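Local atomic coordinates of meta cleavage compound hydrolase (Janthinobacterium, PDB entry 1J1I), a protein that hydrolyses a carbon-carbon bond of the aromatic ring-cleavage product formed during carbazole degradation, yielding anthranilate. Residues A[52-56]-A[263-267]; A[132-136]-A[277-281]; A[215-219]-A[243-248]; A[227-233]-A[254-260]. All blocks are in the same frame, centred on the assembly; numbering follows the deposited sequence.

Contact 1 of 4, residues A[52-56]-A[263-267]; sequences EGNWR and AMIEH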
loop_
_atom_site.group_PDB
_atom_site.type_symbol
_atom_site.label_atom_id
_atom_site.label_comp_id
_atom_site.label_asym_id
_atom_site.label_seq_id
_atom_site.Cartn_x
_atom_site.Cartn_y
_atom_site.Cartn_z
ATOM N N GLU A 52 14.163 -20.655 2.702
ATOM C CA GLU A 52 15.255 -20.047 1.948
ATOM C C GLU A 52 14.810 -19.562 0.569
ATOM O O GLU A 52 15.044 -18.408 0.208
ATOM C CB GLU A 52 16.419 -21.035 1.827
ATOM C CG GLU A 52 17.688 -20.461 1.220
ATOM C CD GLU A 52 18.898 -21.341 1.498
ATOM O OE1 GLU A 52 18.823 -22.562 1.240
ATOM O OE2 GLU A 52 19.923 -20.808 1.977
ATOM N N GLY A 53 14.161 -20.439 -0.190
ATOM C CA GLY A 53 13.707 -20.078 -1.523
ATOM C C GLY A 53 12.666 -18.969 -1.530
ATOM O O GLY A 53 12.615 -18.158 -2.454
ATOM N N ASN A 54 11.829 -18.924 -0.501
ATOM C CA ASN A 54 10.797 -17.898 -0.425
ATOM C C ASN A 54 11.284 -16.537 0.068
ATOM O O ASN A 54 10.831 -15.505 -0.417
ATOM C CB ASN A 54 9.655 -18.342 0.504
ATOM C CG ASN A 54 8.524 -19.044 -0.236
ATOM O OD1 ASN A 54 7.354 -18.838 0.073
ATOM N ND2 ASN A 54 8.870 -19.881 -1.201
ATOM N N TRP A 55 12.217 -16.527 1.015
ATOM C CA TRP A 55 12.639 -15.264 1.608
ATOM C C TRP A 55 14.082 -14.808 1.476
ATOM O O TRP A 55 14.463 -13.790 2.060
ATOM C CB TRP A 55 12.264 -15.289 3.090
ATOM C CG TRP A 55 10.841 -15.723 3.327
ATOM C CD1 TRP A 55 10.413 -16.945 3.766
ATOM C CD2 TRP A 55 9.667 -14.925 3.152
ATOM N NE1 TRP A 55 9.040 -16.954 3.880
ATOM C CE2 TRP A 55 8.559 -15.728 3.509
ATOM C CE3 TRP A 55 9.441 -13.607 2.727
ATOM C CZ2 TRP A 55 7.242 -15.249 3.461
ATOM C CZ3 TRP A 55 8.131 -13.134 2.679
ATOM C CH2 TRP A 55 7.050 -13.956 3.044
ATOM N N ARG A 56 14.876 -15.548 0.712
ATOM C CA ARG A 56 16.290 -15.240 0.527
ATOM C C ARG A 56 16.624 -13.751 0.413
ATOM O O ARG A 56 17.410 -13.224 1.202
ATOM C CB ARG A 56 16.814 -15.970 -0.711
ATOM C CG ARG A 56 18.309 -16.214 -0.699
ATOM C CD ARG A 56 18.650 -17.422 -1.558
ATOM N NE ARG A 56 19.925 -18.021 -1.173
ATOM C CZ ARG A 56 20.327 -19.231 -1.549
ATOM N NH1 ARG A 56 19.553 -19.981 -2.324
ATOM N NH2 ARG A 56 21.502 -19.696 -1.143
ATOM N N ALA A 263 4.810 -11.997 -4.607
ATOM C CA ALA A 263 5.375 -10.656 -4.515
ATOM C C ALA A 263 6.769 -10.615 -3.878
ATOM O O ALA A 263 7.653 -9.908 -4.361
ATOM C CB ALA A 263 4.419 -9.740 -3.741
ATOM N N MET A 264 6.974 -11.373 -2.802
ATOM C CA MET A 264 8.268 -11.375 -2.113
ATOM C C MET A 264 9.422 -11.902 -2.967
ATOM O O MET A 264 10.589 -11.603 -2.692
ATOM C CB MET A 264 8.196 -12.199 -0.823
ATOM C CG MET A 264 8.197 -13.701 -1.039
ATOM S SD MET A 264 6.757 -14.304 -1.924
ATOM C CE MET A 264 7.114 -16.042 -1.970
ATOM N N ILE A 265 9.099 -12.699 -3.981
ATOM C CA ILE A 265 10.120 -13.251 -4.868
ATOM C C ILE A 265 10.260 -12.400 -6.131
ATOM O O ILE A 265 11.373 -12.114 -6.575
ATOM C CB ILE A 265 9.784 -14.712 -5.286
ATOM C CG1 ILE A 265 9.828 -15.634 -4.062
ATOM C CG2 ILE A 265 10.775 -15.197 -6.341
ATOM C CD1 ILE A 265 9.400 -17.067 -4.351
ATOM N N GLU A 266 9.129 -11.988 -6.695
ATOM C CA GLU A 266 9.120 -11.188 -7.922
ATOM C C GLU A 266 9.622 -9.755 -7.737
ATOM O O GLU A 266 10.253 -9.193 -8.633
ATOM C CB GLU A 266 7.707 -11.159 -8.510
ATOM C CG GLU A 266 7.120 -12.534 -8.788
ATOM C CD GLU A 266 5.663 -12.474 -9.206
ATOM O OE1 GLU A 266 5.341 -11.741 -10.169
ATOM O OE2 GLU A 266 4.835 -13.165 -8.570
ATOM N N HIS A 267 9.337 -9.165 -6.579
ATOM C CA HIS A 267 9.756 -7.799 -6.282
ATOM C C HIS A 267 10.147 -7.732 -4.812
ATOM O O HIS A 267 9.454 -7.107 -4.009
ATOM C CB HIS A 267 8.601 -6.827 -6.550
ATOM C CG HIS A 267 8.001 -6.961 -7.916
ATOM N ND1 HIS A 267 8.643 -6.528 -9.057
ATOM C CD2 HIS A 267 6.823 -7.487 -8.324
ATOM C CE1 HIS A 267 7.883 -6.780 -10.108
ATOM N NE2 HIS A 267 6.774 -7.362 -9.691
HETATM O O HOH W 1 12.245 -13.292 -1.143
#
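Met-264 lays its CB and CG across the outer corner of the Trp-55 indole, CB lying 3.6 Å from CZ3 of Trp-55. In this alpha/beta-hydrolase fold the pair joins two short helices, 51-55 and 263-266, in a Met-aromatic contact: SD of Met-264 stands over the six-membered ring of Trp-55, 24° off its normal but distant, 5.3 Å from its centroid. CG of Met-264 makes an off-centre CH-pi contact with the same ring and lies 3.3 Å from the carbonyl O of Asn-54. It gets there by sitting between its own backbone N and carbonyl carbon (chi1 76°), after which the chain bends at chi2. CE of Met-264 lies 3.5 Å from OD1 of Asn-54, an oxygen that accepts a hydrogen bond from Gly-44 N. The Asn-54 side chain is about 6 Å from that of Ser-114, the probable nucleophile, and its CB lies against one face of the Trp-55 ring. With an alanine in place of Trp-55, CB and CG of Met-264 would probably lose the ring they rest on, opening a gap beside Asn-54 CB. No direct hydrogen bond joins residues 52-56 to 263-267; one water donates to both backbones, at 2.7 Å to Asn-54 O and 2.8 Å to Met-264 O.

Contact 2 of 4, residues A[132-136]-A[277-281]; sequences NALVL and SFLSL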
loop_
_atom_site.group_PDB
_atom_site.type_symbol
_atom_site.label_atom_id
_atom_site.label_comp_id
_atom_site.label_asym_id
_atom_site.label_seq_id
_atom_site.Cartn_x
_atom_site.Cartn_y
_atom_site.Cartn_z
ATOM N N ASN A 132 1.165 -9.415 17.116
ATOM C CA ASN A 132 1.158 -7.954 17.098
ATOM C C ASN A 132 0.651 -7.400 15.756
ATOM O O ASN A 132 -0.079 -6.412 15.721
ATOM C CB ASN A 132 2.575 -7.435 17.348
ATOM C CG ASN A 132 2.700 -5.949 17.106
ATOM O OD1 ASN A 132 2.123 -5.139 17.833
ATOM N ND2 ASN A 132 3.450 -5.578 16.071
ATOM N N ALA A 133 1.058 -8.034 14.660
ATOM C CA ALA A 133 0.664 -7.603 13.314
ATOM C C ALA A 133 0.679 -8.789 12.364
ATOM O O ALA A 133 1.405 -9.762 12.586
ATOM C CB ALA A 133 1.613 -6.518 12.802
ATOM N N LEU A 134 -0.115 -8.693 11.302
ATOM C CA LEU A 134 -0.228 -9.754 10.306
ATOM C C LEU A 134 -0.121 -9.222 8.876
ATOM O O LEU A 134 -0.724 -8.208 8.537
ATOM C CB LEU A 134 -1.573 -10.464 10.456
ATOM C CG LEU A 134 -1.935 -11.528 9.414
ATOM C CD1 LEU A 134 -1.046 -12.752 9.586
ATOM C CD2 LEU A 134 -3.400 -11.912 9.571
ATOM N N VAL A 135 0.644 -9.916 8.044
ATOM C CA VAL A 135 0.797 -9.529 6.642
ATOM C C VAL A 135 0.350 -10.710 5.797
ATOM O O VAL A 135 0.928 -11.789 5.881
ATOM C CB VAL A 135 2.265 -9.192 6.301
ATOM C CG1 VAL A 135 2.399 -8.877 4.804
ATOM C CG2 VAL A 135 2.732 -8.007 7.141
ATOM N N LEU A 136 -0.699 -10.510 5.008
ATOM C CA LEU A 136 -1.223 -11.561 4.154
ATOM C C LEU A 136 -0.815 -11.209 2.730
ATOM O O LEU A 136 -1.196 -10.167 2.202
ATOM C CB LEU A 136 -2.744 -11.628 4.281
ATOM C CG LEU A 136 -3.247 -11.889 5.704
ATOM C CD1 LEU A 136 -4.751 -11.678 5.748
ATOM C CD2 LEU A 136 -2.875 -13.310 6.143
ATOM N N SER A 277 7.570 -0.448 6.229
ATOM C CA SER A 277 6.728 0.722 6.431
ATOM C C SER A 277 5.518 0.365 7.298
ATOM O O SER A 277 5.191 1.075 8.250
ATOM C CB SER A 277 6.277 1.268 5.069
ATOM O OG SER A 277 5.532 2.465 5.200
ATOM N N PHE A 278 4.861 -0.743 6.972
ATOM C CA PHE A 278 3.697 -1.189 7.733
ATOM C C PHE A 278 4.063 -1.458 9.195
ATOM O O PHE A 278 3.400 -0.974 10.114
ATOM C CB PHE A 278 3.120 -2.458 7.106
ATOM C CG PHE A 278 1.988 -3.065 7.891
ATOM C CD1 PHE A 278 0.794 -2.368 8.078
ATOM C CD2 PHE A 278 2.108 -4.342 8.428
ATOM C CE1 PHE A 278 -0.263 -2.941 8.789
ATOM C CE2 PHE A 278 1.055 -4.925 9.140
ATOM C CZ PHE A 278 -0.132 -4.223 9.320
ATOM N N LEU A 279 5.126 -2.225 9.405
ATOM C CA LEU A 279 5.565 -2.557 10.755
ATOM C C LEU A 279 6.031 -1.347 11.572
ATOM O O LEU A 279 5.904 -1.341 12.795
ATOM C CB LEU A 279 6.684 -3.602 10.698
ATOM C CG LEU A 279 6.287 -4.950 10.095
ATOM C CD1 LEU A 279 7.510 -5.850 10.003
ATOM C CD2 LEU A 279 5.199 -5.595 10.947
ATOM N N SER A 280 6.555 -0.323 10.901
ATOM C CA SER A 280 7.038 0.867 11.601
ATOM C C SER A 280 5.906 1.627 12.279
ATOM O O SER A 280 6.111 2.266 13.309
ATOM C CB SER A 280 7.774 1.804 10.638
ATOM O OG SER A 280 6.875 2.387 9.711
ATOM N N LEU A 281 4.712 1.563 11.700
ATOM C CA LEU A 281 3.558 2.242 12.273
ATOM C C LEU A 281 3.023 1.437 13.447
ATOM O O LEU A 281 2.592 2.001 14.449
ATOM C CB LEU A 281 2.448 2.397 11.231
ATOM C CG LEU A 281 2.723 3.255 9.996
ATOM C CD1 LEU A 281 1.505 3.207 9.082
ATOM C CD2 LEU A 281 3.038 4.691 10.407
#
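The ring of Phe-278 projects from helix 268-281 into a shallow hollow of strand 131-137, bounded by the methyl of Ala-133 and a branch of Val-135. The CE2 corner of Phe-278 lies 4.0 Å from Ala-133 CB and 3.8 Å from the carbonyl O of Leu-134, whose side chain points the other way. CD2 of Phe-278 rests 3.9 Å from CG2 of Val-135; the valine and the phenylalanine lie alongside, pointing opposite ways. With CG anti to the backbone N (chi1 175°), the phenylalanine extends off the helix far enough to meet the strand. Leu-279 adds a smaller bump, its CD2 reaching 4.1 Å from Ala-133 CB, so the one small methyl is shared by a ring corner and a leucine branch. A glycine in place of Phe-278 would probably open a gap between Ala-133 and Val-135 and leave both without their aromatic neighbour. The ring also touches Leu-226 on the adjoining strand 225-230. Segment axes run nearly antiparallel, at 161°, with a closest approach of 9.8 Å. Every touching residue is buried and no hydrogen bond crosses, an apolar seam characteristic of the layered alpha/beta-hydrolase fold, where the C-terminal helix packs on the central parallel strands.

Contact 3 of 4, residues A[215-219]-A[243-248]; sequences PEFIR and KFLDLI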
loop_
_atom_site.group_PDB
_atom_site.type_symbol
_atom_site.label_atom_id
_atom_site.label_comp_id
_atom_site.label_asym_id
_atom_site.label_seq_id
_atom_site.Cartn_x
_atom_site.Cartn_y
_atom_site.Cartn_z
ATOM N N PRO A 215 -15.981 -16.576 5.421
ATOM C CA PRO A 215 -15.702 -15.149 5.591
ATOM C C PRO A 215 -15.897 -14.712 7.050
ATOM O O PRO A 215 -15.248 -13.776 7.520
ATOM C CB PRO A 215 -16.700 -14.499 4.642
ATOM C CG PRO A 215 -16.727 -15.481 3.500
ATOM C CD PRO A 215 -16.816 -16.813 4.228
ATOM N N GLU A 216 -16.783 -15.402 7.766
ATOM C CA GLU A 216 -17.044 -15.072 9.164
ATOM C C GLU A 216 -15.812 -15.258 10.040
ATOM O O GLU A 216 -15.613 -14.515 11.004
ATOM C CB GLU A 216 -18.202 -15.912 9.705
ATOM C CG GLU A 216 -19.559 -15.475 9.178
ATOM C CD GLU A 216 -19.821 -14.005 9.436
ATOM O OE1 GLU A 216 -19.914 -13.614 10.619
ATOM O OE2 GLU A 216 -19.925 -13.239 8.457
ATOM N N PHE A 217 -14.995 -16.251 9.705
ATOM C CA PHE A 217 -13.769 -16.525 10.449
ATOM C C PHE A 217 -12.776 -15.395 10.183
ATOM O O PHE A 217 -12.130 -14.886 11.099
ATOM C CB PHE A 217 -13.159 -17.855 9.988
ATOM C CG PHE A 217 -11.919 -18.257 10.741
ATOM C CD1 PHE A 217 -12.015 -18.826 12.013
ATOM C CD2 PHE A 217 -10.657 -18.096 10.173
ATOM C CE1 PHE A 217 -10.872 -19.236 12.707
ATOM C CE2 PHE A 217 -9.507 -18.504 10.857
ATOM C CZ PHE A 217 -9.617 -19.076 12.127
ATOM N N ILE A 218 -12.666 -15.011 8.915
ATOM C CA ILE A 218 -11.755 -13.947 8.503
ATOM C C ILE A 218 -12.100 -12.606 9.167
ATOM O O ILE A 218 -11.217 -11.805 9.479
ATOM C CB ILE A 218 -11.767 -13.826 6.951
ATOM C CG1 ILE A 218 -11.258 -15.140 6.354
ATOM C CG2 ILE A 218 -10.909 -12.645 6.487
ATOM C CD1 ILE A 218 -11.335 -15.223 4.852
ATOM N N ARG A 219 -13.386 -12.382 9.404
ATOM C CA ARG A 219 -13.857 -11.153 10.031
ATOM C C ARG A 219 -13.397 -11.066 11.492
ATOM O O ARG A 219 -13.502 -10.010 12.120
ATOM C CB ARG A 219 -15.385 -11.096 9.957
ATOM C CG ARG A 219 -15.970 -9.694 9.976
ATOM C CD ARG A 219 -17.489 -9.740 10.025
ATOM N NE ARG A 219 -18.091 -10.279 8.807
ATOM C CZ ARG A 219 -18.187 -9.615 7.656
ATOM N NH1 ARG A 219 -17.717 -8.376 7.552
ATOM N NH2 ARG A 219 -18.768 -10.186 6.611
ATOM N N LYS A 243 -11.866 -8.230 -0.938
ATOM C CA LYS A 243 -12.763 -8.889 0.002
ATOM C C LYS A 243 -12.109 -8.957 1.387
ATOM O O LYS A 243 -12.777 -8.750 2.397
ATOM C CB LYS A 243 -13.136 -10.291 -0.487
ATOM C CG LYS A 243 -14.268 -10.920 0.313
ATOM C CD LYS A 243 -14.724 -12.240 -0.298
ATOM C CE LYS A 243 -15.962 -12.780 0.409
ATOM N NZ LYS A 243 -16.442 -14.051 -0.205
ATOM N N PHE A 244 -10.809 -9.247 1.437
ATOM C CA PHE A 244 -10.097 -9.290 2.720
ATOM C C PHE A 244 -10.193 -7.915 3.376
ATOM O O PHE A 244 -10.393 -7.799 4.586
ATOM C CB PHE A 244 -8.611 -9.619 2.530
ATOM C CG PHE A 244 -8.300 -11.090 2.482
ATOM C CD1 PHE A 244 -7.671 -11.640 1.374
ATOM C CD2 PHE A 244 -8.606 -11.920 3.559
ATOM C CE1 PHE A 244 -7.347 -13.000 1.330
ATOM C CE2 PHE A 244 -8.287 -13.281 3.527
ATOM C CZ PHE A 244 -7.657 -13.821 2.411
ATOM N N LEU A 245 -10.037 -6.869 2.568
ATOM C CA LEU A 245 -10.089 -5.497 3.064
ATOM C C LEU A 245 -11.457 -5.139 3.635
ATOM O O LEU A 245 -11.563 -4.329 4.551
ATOM C CB LEU A 245 -9.692 -4.521 1.944
ATOM C CG LEU A 245 -8.206 -4.578 1.556
ATOM C CD1 LEU A 245 -7.939 -3.680 0.351
ATOM C CD2 LEU A 245 -7.350 -4.136 2.736
ATOM N N ASP A 246 -12.500 -5.759 3.096
ATOM C CA ASP A 246 -13.859 -5.526 3.560
ATOM C C ASP A 246 -14.115 -6.286 4.872
ATOM O O ASP A 246 -14.775 -5.782 5.783
ATOM C CB ASP A 246 -14.845 -5.996 2.489
ATOM C CG ASP A 246 -16.283 -5.738 2.868
ATOM O OD1 ASP A 246 -16.658 -4.555 3.021
ATOM O OD2 ASP A 246 -17.039 -6.721 3.014
ATOM N N LEU A 247 -13.565 -7.491 4.965
ATOM C CA LEU A 247 -13.751 -8.346 6.137
ATOM C C LEU A 247 -12.904 -8.021 7.362
ATOM O O LEU A 247 -13.395 -8.076 8.489
ATOM C CB LEU A 247 -13.509 -9.802 5.741
ATOM C CG LEU A 247 -14.453 -10.351 4.672
ATOM C CD1 LEU A 247 -13.934 -11.689 4.180
ATOM C CD2 LEU A 247 -15.861 -10.478 5.246
ATOM N N ILE A 248 -11.632 -7.703 7.148
ATOM C CA ILE A 248 -10.736 -7.398 8.259
ATOM C C ILE A 248 -10.799 -5.903 8.602
ATOM O O ILE A 248 -10.347 -5.048 7.838
ATOM C CB ILE A 248 -9.299 -7.840 7.907
ATOM C CG1 ILE A 248 -9.314 -9.325 7.526
ATOM C CG2 ILE A 248 -8.361 -7.619 9.098
ATOM C CD1 ILE A 248 -7.978 -9.872 7.050
#
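One face of the Arg-219 guanidinium carries CD2 of Leu-247, 3.1 Å above the plane and displaced toward the rim, while Glu-216 OE2 lies in plane at its edge. The closest pair on the face is Arg-219 NH2 with Leu-247 CD2, at 3.2 Å, and the two side chains cross at about a right angle. At the edge, NE of Arg-219 makes a fairly straight but weak hydrogen bond to Glu-216 OE2 (3.5 Å, 162°), part of a salt bridge, that may help to steady the group. A bend at chi3 (-67°) brings the guanidinium back over the leucine. The other flat group, the Phe-244 ring, is met at its edge by Ile-218, whose CG2 lies 3.8 Å from CD2 of Phe-244. CG2 of Ile-218 also packs 3.8 Å from CG1 of Ile-248 and touches Leu-247, so one methyl sits among three residues. Pro-215 closes the row, with CB 4.0 Å from CD1 of Leu-247. Where the backbones come nearest, Arg-219 CA makes a CA-H...O contact with Leu-247 O at 3.5 Å; no hydrogen bond crosses. This mixed contact joins helix 215-218 to the C-terminal end of helix 238-247, with Leu-142 touching Ile-218 from one segment and Lys-243 and Phe-244 from the other; Phe-244 continues onto Leu-121 of helix 114-126 and Val-227 of strand 225-230.

Contact 4 of 4, residues A[227-233]-A[254-260]; sequences VVQGKDD and YIIPHCG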
loop_
_atom_site.group_PDB
_atom_site.type_symbol
_atom_site.label_atom_id
_atom_site.label_comp_id
_atom_site.label_asym_id
_atom_site.label_seq_id
_atom_site.Cartn_x
_atom_site.Cartn_y
_atom_site.Cartn_z
ATOM N N VAL A 227 -2.745 -6.425 3.726
ATOM C CA VAL A 227 -3.099 -7.373 2.673
ATOM C C VAL A 227 -2.293 -6.966 1.439
ATOM O O VAL A 227 -2.546 -5.913 0.846
ATOM C CB VAL A 227 -4.615 -7.319 2.342
ATOM C CG1 VAL A 227 -4.954 -8.326 1.255
ATOM C CG2 VAL A 227 -5.436 -7.605 3.601
ATOM N N VAL A 228 -1.304 -7.783 1.082
ATOM C CA VAL A 228 -0.453 -7.513 -0.081
ATOM C C VAL A 228 -0.955 -8.375 -1.225
ATOM O O VAL A 228 -1.197 -9.569 -1.043
ATOM C CB VAL A 228 1.025 -7.851 0.207
ATOM C CG1 VAL A 228 1.876 -7.571 -1.028
ATOM C CG2 VAL A 228 1.526 -7.035 1.391
ATOM N N GLN A 229 -1.086 -7.786 -2.410
ATOM C CA GLN A 229 -1.627 -8.523 -3.537
ATOM C C GLN A 229 -1.096 -8.112 -4.904
ATOM O O GLN A 229 -1.022 -6.919 -5.226
ATOM C CB GLN A 229 -3.150 -8.376 -3.534
ATOM C CG GLN A 229 -3.871 -9.121 -4.637
ATOM C CD GLN A 229 -3.729 -10.622 -4.507
ATOM O OE1 GLN A 229 -3.872 -11.181 -3.418
ATOM N NE2 GLN A 229 -3.454 -11.286 -5.622
ATOM N N GLY A 230 -0.739 -9.116 -5.699
ATOM C CA GLY A 230 -0.256 -8.881 -7.050
ATOM C C GLY A 230 -1.478 -8.731 -7.936
ATOM O O GLY A 230 -2.418 -9.520 -7.853
ATOM N N LYS A 231 -1.480 -7.708 -8.780
ATOM C CA LYS A 231 -2.611 -7.456 -9.659
ATOM C C LYS A 231 -2.811 -8.568 -10.678
ATOM O O LYS A 231 -3.936 -8.828 -11.105
ATOM C CB LYS A 231 -2.426 -6.113 -10.382
ATOM C CG LYS A 231 -3.549 -5.118 -10.126
ATOM C CD LYS A 231 -3.425 -3.858 -10.978
ATOM C CE LYS A 231 -2.682 -2.739 -10.254
ATOM N NZ LYS A 231 -2.624 -1.490 -11.083
ATOM N N ASP A 232 -1.721 -9.231 -11.051
ATOM C CA ASP A 232 -1.771 -10.297 -12.045
ATOM C C ASP A 232 -1.723 -11.715 -11.465
ATOM O O ASP A 232 -1.398 -12.670 -12.168
ATOM C CB ASP A 232 -0.628 -10.098 -13.037
ATOM C CG ASP A 232 -0.552 -8.669 -13.545
ATOM O OD1 ASP A 232 -1.558 -8.179 -14.090
ATOM O OD2 ASP A 232 0.508 -8.036 -13.395
ATOM N N ASP A 233 -2.053 -11.843 -10.185
ATOM C CA ASP A 233 -2.052 -13.139 -9.506
ATOM C C ASP A 233 -3.136 -14.027 -10.122
ATOM O O ASP A 233 -4.314 -13.672 -10.113
ATOM C CB ASP A 233 -2.335 -12.932 -8.014
ATOM C CG ASP A 233 -2.024 -14.163 -7.172
ATOM O OD1 ASP A 233 -2.205 -15.292 -7.671
ATOM O OD2 ASP A 233 -1.616 -13.991 -6.000
ATOM N N TYR A 254 -2.174 -3.181 0.029
ATOM C CA TYR A 254 -1.045 -2.796 -0.821
ATOM C C TYR A 254 -1.141 -3.623 -2.097
ATOM O O TYR A 254 -0.859 -4.826 -2.104
ATOM C CB TYR A 254 0.300 -3.055 -0.134
ATOM C CG TYR A 254 1.483 -2.486 -0.898
ATOM C CD1 TYR A 254 1.541 -1.128 -1.211
ATOM C CD2 TYR A 254 2.531 -3.305 -1.327
ATOM C CE1 TYR A 254 2.602 -0.596 -1.932
ATOM C CE2 TYR A 254 3.604 -2.781 -2.048
ATOM C CZ TYR A 254 3.628 -1.422 -2.351
ATOM O OH TYR A 254 4.660 -0.890 -3.084
ATOM N N ILE A 255 -1.543 -2.959 -3.177
ATOM C CA ILE A 255 -1.728 -3.609 -4.466
ATOM C C ILE A 255 -0.545 -3.293 -5.369
ATOM O O ILE A 255 -0.194 -2.125 -5.564
ATOM C CB ILE A 255 -3.037 -3.130 -5.118
ATOM C CG1 ILE A 255 -4.166 -3.119 -4.073
ATOM C CG2 ILE A 255 -3.404 -4.034 -6.277
ATOM C CD1 ILE A 255 -4.524 -4.480 -3.503
ATOM N N ILE A 256 0.055 -4.345 -5.922
ATOM C CA ILE A 256 1.237 -4.228 -6.771
ATOM C C ILE A 256 0.979 -4.614 -8.228
ATOM O O ILE A 256 0.445 -5.689 -8.516
ATOM C CB ILE A 256 2.368 -5.132 -6.221
ATOM C CG1 ILE A 256 2.641 -4.796 -4.753
ATOM C CG2 ILE A 256 3.631 -4.972 -7.052
ATOM C CD1 ILE A 256 3.634 -5.758 -4.083
ATOM N N PRO A 257 1.352 -3.732 -9.171
ATOM C CA PRO A 257 1.145 -4.021 -10.594
ATOM C C PRO A 257 2.256 -4.930 -11.126
ATOM O O PRO A 257 3.323 -5.021 -10.521
ATOM C CB PRO A 257 1.185 -2.636 -11.229
ATOM C CG PRO A 257 2.263 -1.944 -10.406
ATOM C CD PRO A 257 1.892 -2.372 -8.977
ATOM N N HIS A 258 1.994 -5.607 -12.244
ATOM C CA HIS A 258 2.990 -6.479 -12.868
ATOM C C HIS A 258 3.582 -7.415 -11.826
ATOM O O HIS A 258 4.800 -7.563 -11.710
ATOM C CB HIS A 258 4.084 -5.612 -13.480
ATOM C CG HIS A 258 3.551 -4.463 -14.277
ATOM N ND1 HIS A 258 4.051 -3.182 -14.168
ATOM C CD2 HIS A 258 2.543 -4.398 -15.178
ATOM C CE1 HIS A 258 3.370 -2.379 -14.965
ATOM N NE2 HIS A 258 2.451 -3.090 -15.589
ATOM N N CYS A 259 2.694 -8.049 -11.075
ATOM C CA CYS A 259 3.090 -8.935 -10.000
ATOM C C CYS A 259 2.147 -10.120 -9.947
ATOM O O CYS A 259 0.927 -9.960 -10.006
ATOM C CB CYS A 259 3.038 -8.153 -8.683
ATOM S SG CYS A 259 3.553 -9.050 -7.221
ATOM N N GLY A 260 2.724 -11.312 -9.839
ATOM C CA GLY A 260 1.934 -12.524 -9.779
ATOM C C GLY A 260 1.598 -12.937 -8.357
ATOM O O GLY A 260 1.303 -12.094 -7.507
HETATM O O HOH W 2 -0.037 -11.958 -5.090
HETATM O O HOH W 3 -0.490 -5.111 -13.449
#
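Tyr-254 pairs with the neighbouring strand through both of its backbone polar atoms: its N donates to Val-227 O at 2.9 Å, and its O accepts from Gln-229 N. The parallel ladder goes on as Ile-256 N donates to Gln-229 O (2.9 Å, a nearly straight 174°) and Lys-231 N to Ile-256 O. On one face CG1 of Val-228 meets CD1 of Ile-256 at 4.0 Å and comes to the edge of the Tyr-254 ring; on the other, CB of Gln-229 meets CD1 of Ile-255. Past the strands the pairing changes partner: Asp-232 N donates to Cys-259 O at 2.9 Å, and OD2 of Asp-232 receives a weak bond from Cys-259 N. Gly-230 is squeezed here, its CA 3.4 Å from Cys-259 O, and a CB would collide with the carbonyl oxygens of Cys-259 and Gly-260. Strands 225-230 and 251-256 are joined by helix 238-247 in a beta-alpha-beta crossover, and their ends lead to the acid and the histidine of what is, by close similarity, the catalytic triad. Asp-233, the acid, directs OD2 to His-261 ND1. OD2 of Asp-233 also accepts from a water at 2.7 Å, which donates to Gly-260 O and accepts from Gly-230 N, and takes a weak bond from Gln-229 NE2. A firmer bond from Gln-229 NE2 to Gly-230 O, 3.0 Å, helps to orient the glutamine amide. Backbone N-H groups of Val-235 and Val-236 hold OD1 of Asp-233. Farther out, Tyr-254 and Ile-255 pair in an antiparallel ladder with a strand of the second subunit, and Lys-231 NZ reaches Leu-245 O and Ser-251 O of that subunit.

In the fold
Contact 4 touches each of the other three. Toward contact 1, whose centre is 14 Å away, Glu-266 OE1 probably bonds Gly-260 N at 2.7 Å and His-267 NE2 bonds His-258 O, tying segment 263-267 to the loop before His-261. Toward contact 2, Val-228 N meets Leu-136 O, as strands 131-137 and 225-230 are sheet neighbours; toward contact 3, Val-227 packs on Phe-244. Contacts 1 and 3 lie on opposite sides of the chain's centre, their own centres 26 Å apart. Ser-114, by close similarity the nucleophile of a triad with Asp-233 and His-261, is about 6 Å from Asn-54, 7 Å from Asp-233 and 12 Å from Val-135, measured between side chains. Contacts 2, 3 and 4 also touch the second subunit.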